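Local coordinates for protein probable exosome complex exonuclease 2 (Methanothermobacter thermautotrophicus, PDB 2WNR) that probably serves as a non-catalytic subunit of the RNA-degrading archaeal exosome, contributing to the structure of the active site of its partner Rrp41, at residues P66-P71 and G131-M136; I81-E86 and L139-I144; L150-V155 and M195-K200. One frame throughout, in Å; residues are numbered along the deposited sequence.

Contact 1: P66-P71 and G131-M136; sequences PQIGEP and GSKVWM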
loop_
_atom_site.group_PDB
_atom_site.type_symbol
_atom_site.label_atom_id
_atom_site.label_comp_id
_atom_site.label_asym_id
_atom_site.label_seq_id
_atom_site.Cartn_x
_atom_site.Cartn_y
_atom_site.Cartn_z
ATOM N N PRO A 66 20.055 -10.263 -12.761
ATOM C CA PRO A 66 19.473 -10.317 -14.093
ATOM C C PRO A 66 18.220 -11.176 -14.128
ATOM O O PRO A 66 18.129 -12.192 -13.436
ATOM C CB PRO A 66 20.564 -10.990 -14.911
ATOM C CG PRO A 66 21.248 -11.857 -13.940
ATOM C CD PRO A 66 21.288 -11.061 -12.686
ATOM N N GLN A 67 17.268 -10.769 -14.949
ATOM C CA GLN A 67 15.992 -11.447 -15.029
ATOM C C GLN A 67 15.397 -11.223 -16.415
ATOM O O GLN A 67 15.709 -10.230 -17.086
ATOM C CB GLN A 67 15.070 -10.886 -13.960
ATOM C CG GLN A 67 13.863 -11.734 -13.640
ATOM C CD GLN A 67 13.020 -11.099 -12.568
ATOM O OE1 GLN A 67 13.535 -10.688 -11.524
ATOM N NE2 GLN A 67 11.719 -10.999 -12.818
ATOM N N ILE A 68 14.547 -12.143 -16.849
ATOM C CA ILE A 68 13.968 -12.051 -18.185
ATOM C C ILE A 68 12.512 -11.605 -18.137
ATOM O O ILE A 68 11.713 -12.164 -17.373
ATOM C CB ILE A 68 14.108 -13.381 -18.945
ATOM C CG1 ILE A 68 15.585 -13.634 -19.258
ATOM C CG2 ILE A 68 13.276 -13.362 -20.231
ATOM C CD1 ILE A 68 15.890 -15.001 -19.844
ATOM N N GLY A 69 12.173 -10.604 -18.951
ATOM C CA GLY A 69 10.782 -10.169 -19.094
ATOM C C GLY A 69 10.486 -9.270 -20.277
ATOM O O GLY A 69 11.319 -9.111 -21.177
ATOM N N GLU A 70 9.279 -8.702 -20.274
ATOM C CA GLU A 70 8.825 -7.734 -21.282
ATOM C C GLU A 70 9.647 -6.441 -21.257
ATOM O O GLU A 70 9.888 -5.880 -20.177
ATOM C CB GLU A 70 7.346 -7.374 -21.066
ATOM C CG GLU A 70 6.324 -8.410 -21.536
ATOM C CD GLU A 70 4.900 -8.094 -21.065
ATOM O OE1 GLU A 70 4.717 -7.678 -19.888
ATOM O OE2 GLU A 70 3.959 -8.283 -21.869
ATOM N N PRO A 71 10.100 -5.983 -22.444
ATOM C CA PRO A 71 10.614 -4.627 -22.634
ATOM C C PRO A 71 9.480 -3.601 -22.665
ATOM O O PRO A 71 8.316 -3.974 -22.866
ATOM C CB PRO A 71 11.281 -4.701 -24.013
ATOM C CG PRO A 71 10.571 -5.814 -24.717
ATOM C CD PRO A 71 10.353 -6.821 -23.627
ATOM N N GLY A 131 10.619 -6.714 -28.517
ATOM C CA GLY A 131 9.216 -6.468 -28.182
ATOM C C GLY A 131 8.512 -7.559 -27.393
ATOM O O GLY A 131 7.285 -7.699 -27.494
ATOM N N SER A 132 9.279 -8.308 -26.590
ATOM C CA SER A 132 8.766 -9.482 -25.873
ATOM C C SER A 132 9.672 -9.963 -24.731
ATOM O O SER A 132 9.233 -10.007 -23.581
ATOM C CB SER A 132 8.498 -10.636 -26.850
ATOM O OG SER A 132 7.805 -11.695 -26.214
ATOM N N LYS A 133 10.914 -10.345 -25.051
ATOM C CA LYS A 133 11.850 -10.894 -24.054
ATOM C C LYS A 133 13.196 -10.173 -24.066
ATOM O O LYS A 133 13.869 -10.123 -25.094
ATOM C CB LYS A 133 12.071 -12.397 -24.270
ATOM C CG LYS A 133 10.830 -13.266 -24.100
ATOM C CD LYS A 133 10.701 -13.781 -22.686
ATOM C CE LYS A 133 9.637 -14.851 -22.561
ATOM N NZ LYS A 133 8.272 -14.266 -22.610
ATOM N N VAL A 134 13.567 -9.602 -22.926
ATOM C CA VAL A 134 14.884 -8.986 -22.760
ATOM C C VAL A 134 15.431 -9.203 -21.347
ATOM O O VAL A 134 14.696 -9.580 -20.438
ATOM C CB VAL A 134 14.913 -7.449 -23.079
ATOM C CG1 VAL A 134 14.406 -7.124 -24.486
ATOM C CG2 VAL A 134 14.275 -6.593 -21.978
ATOM N N TRP A 135 16.721 -8.944 -21.168
ATOM C CA TRP A 135 17.346 -9.029 -19.858
ATOM C C TRP A 135 17.023 -7.799 -19.010
ATOM O O TRP A 135 17.228 -6.663 -19.436
ATOM C CB TRP A 135 18.863 -9.207 -19.979
ATOM C CG TRP A 135 19.316 -10.627 -20.160
ATOM C CD1 TRP A 135 19.972 -11.142 -21.238
ATOM C CD2 TRP A 135 19.162 -11.710 -19.232
ATOM N NE1 TRP A 135 20.234 -12.475 -21.046
ATOM C CE2 TRP A 135 19.751 -12.851 -19.822
ATOM C CE3 TRP A 135 18.589 -11.825 -17.955
ATOM C CZ2 TRP A 135 19.780 -14.097 -19.187
ATOM C CZ3 TRP A 135 18.615 -13.070 -17.321
ATOM C CH2 TRP A 135 19.206 -14.189 -17.945
ATOM N N MET A 136 16.511 -8.037 -17.811
ATOM C CA MET A 136 16.254 -6.951 -16.874
ATOM C C MET A 136 17.278 -7.000 -15.752
ATOM O O MET A 136 17.364 -7.990 -15.013
ATOM C CB MET A 136 14.849 -7.057 -16.297
ATOM C CG MET A 136 13.750 -6.903 -17.328
ATOM S SD MET A 136 12.104 -6.938 -16.605
ATOM C CE MET A 136 11.990 -8.638 -16.019
#
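Ile68 sets CG1 over one face of the Trp135 indole, toward its rim, and makes the dense half of this contact. The CG1 atom of Ile68 sits 3.7 Å from the centroid of the six-membered ring of Trp135, only 15° off the ring normal, a CH-pi contact, while CD1 runs on past CH2 and CZ2. CG1 points away from the carbonyl carbon of Ile68 (chi1 -68°), which brings this branch over the indole and turns CG2 to the bent aliphatic chain of Lys133, where it meets CD at 3.6 Å. Pro66 adds its CB at 3.7 Å from Trp135 CE3, and Trp135 also packs on Ile167, Pro168 and Ala170 of strand 166-173. The two backbones form an antiparallel ladder, strand 58-69 against strand 133-145 of the RNase PH-type core: Gln67 with Met136 and Gly69 with Val134 are hydrogen-bonded pairs, and Ile68 with Trp135 is the non-hydrogen-bonded pair between them. Gly69 N reaches Val134 O at 3.1 Å and Val134 N returns to Gly69 O at 2.9 Å. Ser132 and Lys133 together face Ile129, a classic beta bulge. On the other face of the ladder Met136 bends at chi3 (-67°) and lays CE against the backbone of Gly69, 3.5 Å from its N; the extended Gln67 side chain approaches it obliquely, NE2 to CE. The ladder ends at Gly69 and Val134, yet Pro71 still packs closely, CG 3.4 Å from Ser132 N and CB 4.0 Å from Val134 CG1. The loose side is that of Gly131 and Glu70: Glu70 touches Ser132 O mainly through its CA-H, and its side chain leads outward on the exposed side.

Contact 2: I81-E86 and L139-I144; sequences ILTNSE and LDLHII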
loop_
_atom_site.group_PDB
_atom_site.type_symbol
_atom_site.label_atom_id
_atom_site.label_comp_id
_atom_site.label_asym_id
_atom_site.label_seq_id
_atom_site.Cartn_x
_atom_site.Cartn_y
_atom_site.Cartn_z
ATOM N N ILE A 81 17.123 -1.587 -17.206
ATOM C CA ILE A 81 17.829 -1.375 -15.932
ATOM C C ILE A 81 16.840 -0.842 -14.902
ATOM O O ILE A 81 16.086 0.081 -15.188
ATOM C CB ILE A 81 19.007 -0.388 -16.078
ATOM C CG1 ILE A 81 20.149 -1.032 -16.859
ATOM C CG2 ILE A 81 19.528 0.058 -14.711
ATOM C CD1 ILE A 81 21.342 -0.118 -17.091
ATOM N N LEU A 82 16.856 -1.423 -13.705
ATOM C CA LEU A 82 16.003 -1.001 -12.601
ATOM C C LEU A 82 16.843 -0.747 -11.348
ATOM O O LEU A 82 17.370 -1.683 -10.750
ATOM C CB LEU A 82 14.954 -2.077 -12.319
ATOM C CG LEU A 82 13.797 -2.160 -13.301
ATOM C CD1 LEU A 82 13.203 -3.545 -13.308
ATOM C CD2 LEU A 82 12.723 -1.120 -13.013
ATOM N N THR A 83 16.966 0.519 -10.955
ATOM C CA THR A 83 17.804 0.906 -9.824
ATOM C C THR A 83 16.937 1.172 -8.609
ATOM O O THR A 83 15.958 1.909 -8.679
ATOM C CB THR A 83 18.667 2.146 -10.143
ATOM O OG1 THR A 83 19.457 1.881 -11.304
ATOM C CG2 THR A 83 19.615 2.502 -8.987
ATOM N N ASN A 84 17.283 0.537 -7.495
ATOM C CA ASN A 84 16.584 0.763 -6.244
ATOM C C ASN A 84 17.560 0.725 -5.075
ATOM O O ASN A 84 18.509 -0.062 -5.078
ATOM C CB ASN A 84 15.438 -0.238 -6.030
ATOM C CG ASN A 84 14.686 0.020 -4.718
ATOM O OD1 ASN A 84 13.874 0.944 -4.628
ATOM N ND2 ASN A 84 14.976 -0.789 -3.689
ATOM N N SER A 85 17.339 1.585 -4.089
ATOM C CA SER A 85 18.226 1.617 -2.941
ATOM C C SER A 85 17.465 1.481 -1.638
ATOM O O SER A 85 16.380 2.041 -1.477
ATOM C CB SER A 85 19.076 2.887 -2.935
ATOM O OG SER A 85 18.268 4.019 -3.114
ATOM N N GLU A 86 18.039 0.719 -0.720
ATOM C CA GLU A 86 17.486 0.569 0.606
ATOM C C GLU A 86 18.331 1.337 1.639
ATOM O O GLU A 86 19.413 0.886 2.027
ATOM C CB GLU A 86 17.400 -0.913 0.966
ATOM C CG GLU A 86 16.336 -1.673 0.207
ATOM C CD GLU A 86 14.919 -1.388 0.707
ATOM O OE1 GLU A 86 14.563 -1.884 1.798
ATOM O OE2 GLU A 86 14.148 -0.693 0.003
ATOM N N LEU A 139 19.521 -3.467 -10.336
ATOM C CA LEU A 139 20.588 -2.910 -9.530
ATOM C C LEU A 139 20.018 -2.573 -8.150
ATOM O O LEU A 139 19.167 -1.695 -8.032
ATOM C CB LEU A 139 21.156 -1.666 -10.207
ATOM C CG LEU A 139 22.135 -1.825 -11.376
ATOM C CD1 LEU A 139 21.831 -3.007 -12.279
ATOM C CD2 LEU A 139 22.151 -0.560 -12.194
ATOM N N ASP A 140 20.468 -3.293 -7.127
ATOM C CA ASP A 140 19.984 -3.093 -5.762
ATOM C C ASP A 140 21.077 -2.581 -4.813
ATOM O O ASP A 140 22.063 -3.269 -4.535
ATOM C CB ASP A 140 19.340 -4.370 -5.223
ATOM C CG ASP A 140 17.951 -4.598 -5.783
ATOM O OD1 ASP A 140 17.073 -3.733 -5.534
ATOM O OD2 ASP A 140 17.733 -5.639 -6.456
ATOM N N LEU A 141 20.893 -1.359 -4.328
ATOM C CA LEU A 141 21.887 -0.703 -3.498
ATOM C C LEU A 141 21.476 -0.836 -2.047
ATOM O O LEU A 141 20.380 -0.436 -1.665
ATOM C CB LEU A 141 22.021 0.776 -3.892
ATOM C CG LEU A 141 22.649 1.181 -5.236
ATOM C CD1 LEU A 141 22.110 0.402 -6.418
ATOM C CD2 LEU A 141 22.459 2.678 -5.482
ATOM N N HIS A 142 22.363 -1.409 -1.244
ATOM C CA HIS A 142 22.056 -1.727 0.140
ATOM C C HIS A 142 22.944 -0.885 1.055
ATOM O O HIS A 142 24.137 -1.174 1.235
ATOM C CB HIS A 142 22.263 -3.223 0.383
ATOM C CG HIS A 142 21.170 -3.866 1.176
ATOM N ND1 HIS A 142 19.888 -4.022 0.692
ATOM C CD2 HIS A 142 21.168 -4.407 2.418
ATOM C CE1 HIS A 142 19.142 -4.622 1.601
ATOM N NE2 HIS A 142 19.895 -4.865 2.659
ATOM N N ILE A 143 22.368 0.169 1.622
ATOM C CA ILE A 143 23.160 1.085 2.426
ATOM C C ILE A 143 23.258 0.499 3.836
ATOM O O ILE A 143 22.261 0.364 4.538
ATOM C CB ILE A 143 22.626 2.542 2.387
ATOM C CG1 ILE A 143 22.846 3.190 1.009
ATOM C CG2 ILE A 143 23.355 3.395 3.371
ATOM C CD1 ILE A 143 21.988 2.655 -0.129
ATOM N N ILE A 144 24.486 0.151 4.212
ATOM C CA ILE A 144 24.807 -0.607 5.413
ATOM C C ILE A 144 25.247 0.308 6.551
ATOM O O ILE A 144 24.983 0.030 7.720
ATOM C CB ILE A 144 25.931 -1.631 5.080
ATOM C CG1 ILE A 144 25.481 -2.612 3.978
ATOM C CG2 ILE A 144 26.395 -2.386 6.286
ATOM C CD1 ILE A 144 24.215 -3.423 4.277
#
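Leu82 O accepts the first of five backbone hydrogen bonds that join the parallel strands 81-86 and 139-144, at 2.8 Å from Leu139 N. From there the N-H comes alternately from one strand and the other: Asn84 N to Leu139 O, Leu141 N to Asn84 O (2.8 Å, N-H...O 175°), Glu86 N to Leu141 O, and Ile143 N to Glu86 O at 3.1 Å. Asn84 and Glu86 thus give both N-H and C=O to the second strand. Three CA-H...O contacts lie among them, the shortest from Ser85 CA to Leu141 O at 3.2 Å.

Apolar contacts gather on the face of Thr83, Ser85, Leu139 and Leu141. Leu139 crosses Ile81 at a slant, its CD2 3.7 Å from Ile81 CG2, and the same methyl meets Thr83 OG1. Leu141 sets CB against Ser85 CB at 3.7 Å, and Ile143 CD1 comes to Ser85 CB from farther along. With its OG1 turned away from the carbonyl carbon (chi1 -57°), Thr83 hydrogen-bonds Asp112 of helix 102-117, while Leu139 and Leu141 pack on helix 150-164.

Polar side chains occupy the other face. Asp140 OD1 stands 3.9 Å from Asn84 CB, and the amide and carboxylate planes are turned 76° apart; the salt bridge of Asp140 OD1 lies outside the two strands, to a basic side chain of another protein's chain. Glu86 CB lies 4.0 Å from His142 ND1, whereas the carboxylate of Glu86 bends away. An aromatic side chain of that neighbouring chain meets the His142 ring edge-to-face.

One sheet face against helices and the other against a partner subunit is consistent with the alpha/beta core of the RNase PH family, in which such subunits assemble into the exosome ring.

Contact 3: L150-V155 and M195-K200; sequences LFDAAV and MCTFAK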
loop_
_atom_site.group_PDB
_atom_site.type_symbol
_atom_site.label_atom_id
_atom_site.label_comp_id
_atom_site.label_asym_id
_atom_site.label_seq_id
_atom_site.Cartn_x
_atom_site.Cartn_y
_atom_site.Cartn_z
ATOM N N LEU A 150 26.600 9.505 0.246
ATOM C CA LEU A 150 26.035 8.302 -0.284
ATOM C C LEU A 150 26.239 8.178 -1.802
ATOM O O LEU A 150 26.478 7.092 -2.313
ATOM C CB LEU A 150 24.557 8.318 0.044
ATOM C CG LEU A 150 23.973 7.502 1.199
ATOM C CD1 LEU A 150 24.853 7.062 2.377
ATOM C CD2 LEU A 150 22.568 7.981 1.537
ATOM N N PHE A 151 26.157 9.301 -2.505
ATOM C CA PHE A 151 26.166 9.319 -3.964
ATOM C C PHE A 151 27.439 8.730 -4.575
ATOM O O PHE A 151 27.365 7.870 -5.470
ATOM C CB PHE A 151 25.942 10.743 -4.489
ATOM C CG PHE A 151 24.695 11.378 -3.979
ATOM C CD1 PHE A 151 23.504 11.270 -4.692
ATOM C CD2 PHE A 151 24.701 12.084 -2.781
ATOM C CE1 PHE A 151 22.332 11.850 -4.215
ATOM C CE2 PHE A 151 23.533 12.670 -2.292
ATOM C CZ PHE A 151 22.347 12.551 -3.009
ATOM N N ASP A 152 28.594 9.199 -4.093
ATOM C CA ASP A 152 29.871 8.801 -4.676
ATOM C C ASP A 152 30.139 7.342 -4.385
ATOM O O ASP A 152 30.585 6.613 -5.265
ATOM C CB ASP A 152 31.002 9.687 -4.167
ATOM C CG ASP A 152 30.807 11.149 -4.526
ATOM O OD1 ASP A 152 29.840 11.463 -5.248
ATOM O OD2 ASP A 152 31.629 11.989 -4.092
ATOM N N ALA A 153 29.829 6.925 -3.157
ATOM C CA ALA A 153 29.920 5.528 -2.736
ATOM C C ALA A 153 28.962 4.641 -3.531
ATOM O O ALA A 153 29.325 3.531 -3.927
ATOM C CB ALA A 153 29.640 5.405 -1.254
ATOM N N ALA A 154 27.752 5.149 -3.773
ATOM C CA ALA A 154 26.719 4.400 -4.487
ATOM C C ALA A 154 27.095 4.174 -5.940
ATOM O O ALA A 154 27.055 3.048 -6.421
ATOM C CB ALA A 154 25.372 5.083 -4.370
ATOM N N VAL A 155 27.482 5.238 -6.627
ATOM C CA VAL A 155 27.851 5.142 -8.040
ATOM C C VAL A 155 29.048 4.204 -8.198
ATOM O O VAL A 155 29.093 3.368 -9.103
ATOM C CB VAL A 155 28.163 6.536 -8.640
ATOM C CG1 VAL A 155 28.828 6.407 -9.996
ATOM C CG2 VAL A 155 26.888 7.360 -8.743
ATOM N N MET A 195 31.281 9.426 -10.091
ATOM C CA MET A 195 30.687 10.635 -9.555
ATOM C C MET A 195 31.452 11.252 -8.390
ATOM O O MET A 195 31.938 10.557 -7.487
ATOM C CB MET A 195 29.251 10.341 -9.144
ATOM C CG MET A 195 28.475 11.519 -8.614
ATOM S SD MET A 195 26.712 11.142 -8.562
ATOM C CE MET A 195 26.309 11.212 -10.317
ATOM N N CYS A 196 31.533 12.578 -8.426
ATOM C CA CYS A 196 32.096 13.374 -7.350
ATOM C C CYS A 196 31.016 14.263 -6.749
ATOM O O CYS A 196 30.312 14.963 -7.479
ATOM C CB CYS A 196 33.215 14.246 -7.894
ATOM S SG CYS A 196 34.673 13.342 -8.393
ATOM N N THR A 197 30.887 14.224 -5.423
ATOM C CA THR A 197 29.955 15.079 -4.702
ATOM C C THR A 197 30.731 16.101 -3.890
ATOM O O THR A 197 31.672 15.753 -3.176
ATOM C CB THR A 197 29.038 14.271 -3.764
ATOM O OG1 THR A 197 28.225 13.391 -4.544
ATOM C CG2 THR A 197 28.115 15.184 -2.985
ATOM N N PHE A 198 30.321 17.359 -4.009
ATOM C CA PHE A 198 30.938 18.477 -3.302
ATOM C C PHE A 198 29.945 19.104 -2.344
ATOM O O PHE A 198 28.749 19.109 -2.606
ATOM C CB PHE A 198 31.392 19.546 -4.296
ATOM C CG PHE A 198 32.356 19.048 -5.321
ATOM C CD1 PHE A 198 33.711 19.269 -5.171
ATOM C CD2 PHE A 198 31.909 18.357 -6.442
ATOM C CE1 PHE A 198 34.614 18.804 -6.123
ATOM C CE2 PHE A 198 32.804 17.890 -7.400
ATOM C CZ PHE A 198 34.155 18.111 -7.243
ATOM N N ALA A 199 30.443 19.656 -1.249
ATOM C CA ALA A 199 29.598 20.351 -0.295
ATOM C C ALA A 199 30.041 21.800 -0.143
ATOM O O ALA A 199 31.216 22.068 0.104
ATOM C CB ALA A 199 29.628 19.640 1.050
ATOM N N LYS A 200 29.098 22.728 -0.301
ATOM C CA LYS A 200 29.367 24.144 -0.047
ATOM C C LYS A 200 29.318 24.433 1.449
ATOM O O LYS A 200 28.258 24.354 2.080
ATOM C CB LYS A 200 28.373 25.033 -0.792
ATOM C CG LYS A 200 28.505 26.538 -0.516
ATOM C CD LYS A 200 29.573 27.200 -1.373
ATOM C CE LYS A 200 29.637 28.697 -1.117
ATOM N NZ LYS A 200 28.477 29.458 -1.648
HETATM O O HOH W 1 31.562 7.748 -7.840
#
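Asp152 reaches from helix 150-155 to Thr197 on strand 195-200 and grips it with both carboxylate oxygens. Its CB lies 3.6 Å from Met195 O. CG, directed away from the carbonyl carbon of Asp152 (chi1 -61°), continues toward the strand and comes close to Thr197 N. At the tip the two oxygens divide the work. OD2 accepts Thr197 N at 2.7 Å through its syn lone pair, with an N-H...O angle of 149°; it also accepts a hydrogen bond from the amide of Asn149, just before segment 150-155. OD1 takes the hydroxyl OG1 of Thr197 at 2.6 Å, approached from above the carboxylate plane, 42° out of it, and touches Met195 CG; it also lies near Met195 O, an acceptor that gives it no bond. The Thr197 hydroxyl is also hydrogen-bonded to Ser222 on strand 219-226, next to strand 193-201 in the four-stranded sheet.

Looser van der Waals contacts flank this polar centre. Phe151 meets Thr197 OG1 with its CB, 3.5 Å away, while its ring leads off toward Arg220, Ser222 and helix 102-117. The apolar contacts are those of Met195, extended to SD and bent only at chi3: it crosses Val155 at about a right angle, its SD 3.8 Å from Val155 CG2 and also near Phe151 CB. A water bridges the backbones, donating to Asp152 O and accepting from Met195 N at 2.8 Å.

Helix 150-164 and strand 193-201 belong to the two family regions of the RNase PH-type chain, joined here in the buried interior. A backbone N-H, a hydroxyl and an amide, three neutral donors, hold the carboxylate, which despite the nearby Met195 O would probably stabilise its negative charge and fix its rotation, pinning the strand to segment 150-155.

How the contacts relate
From the N terminus, strand 58-69 ends within segment 66-71, and contact 1 closes a loop of 59 residues when the chain returns at 131-136. Inside that loop runs 81-86, which waits for 139-144 farther along the same returning strand; contact 2 closes 52 residues, and contacts 1 and 2 cross. Strand 133-145 is shared, pairing antiparallel with 58-69 and parallel with 80-87. Contact 3 opens only after both have closed, joining helix 150-164 across 39 residues to strand 193-201 of the four-stranded sheet. Contacts 2 and 3 touch, Leu141 CD2 lying 3.9 Å from Ala154 CB, whereas contact 1 stays about 16 Å from contact 3 at the nearest atoms.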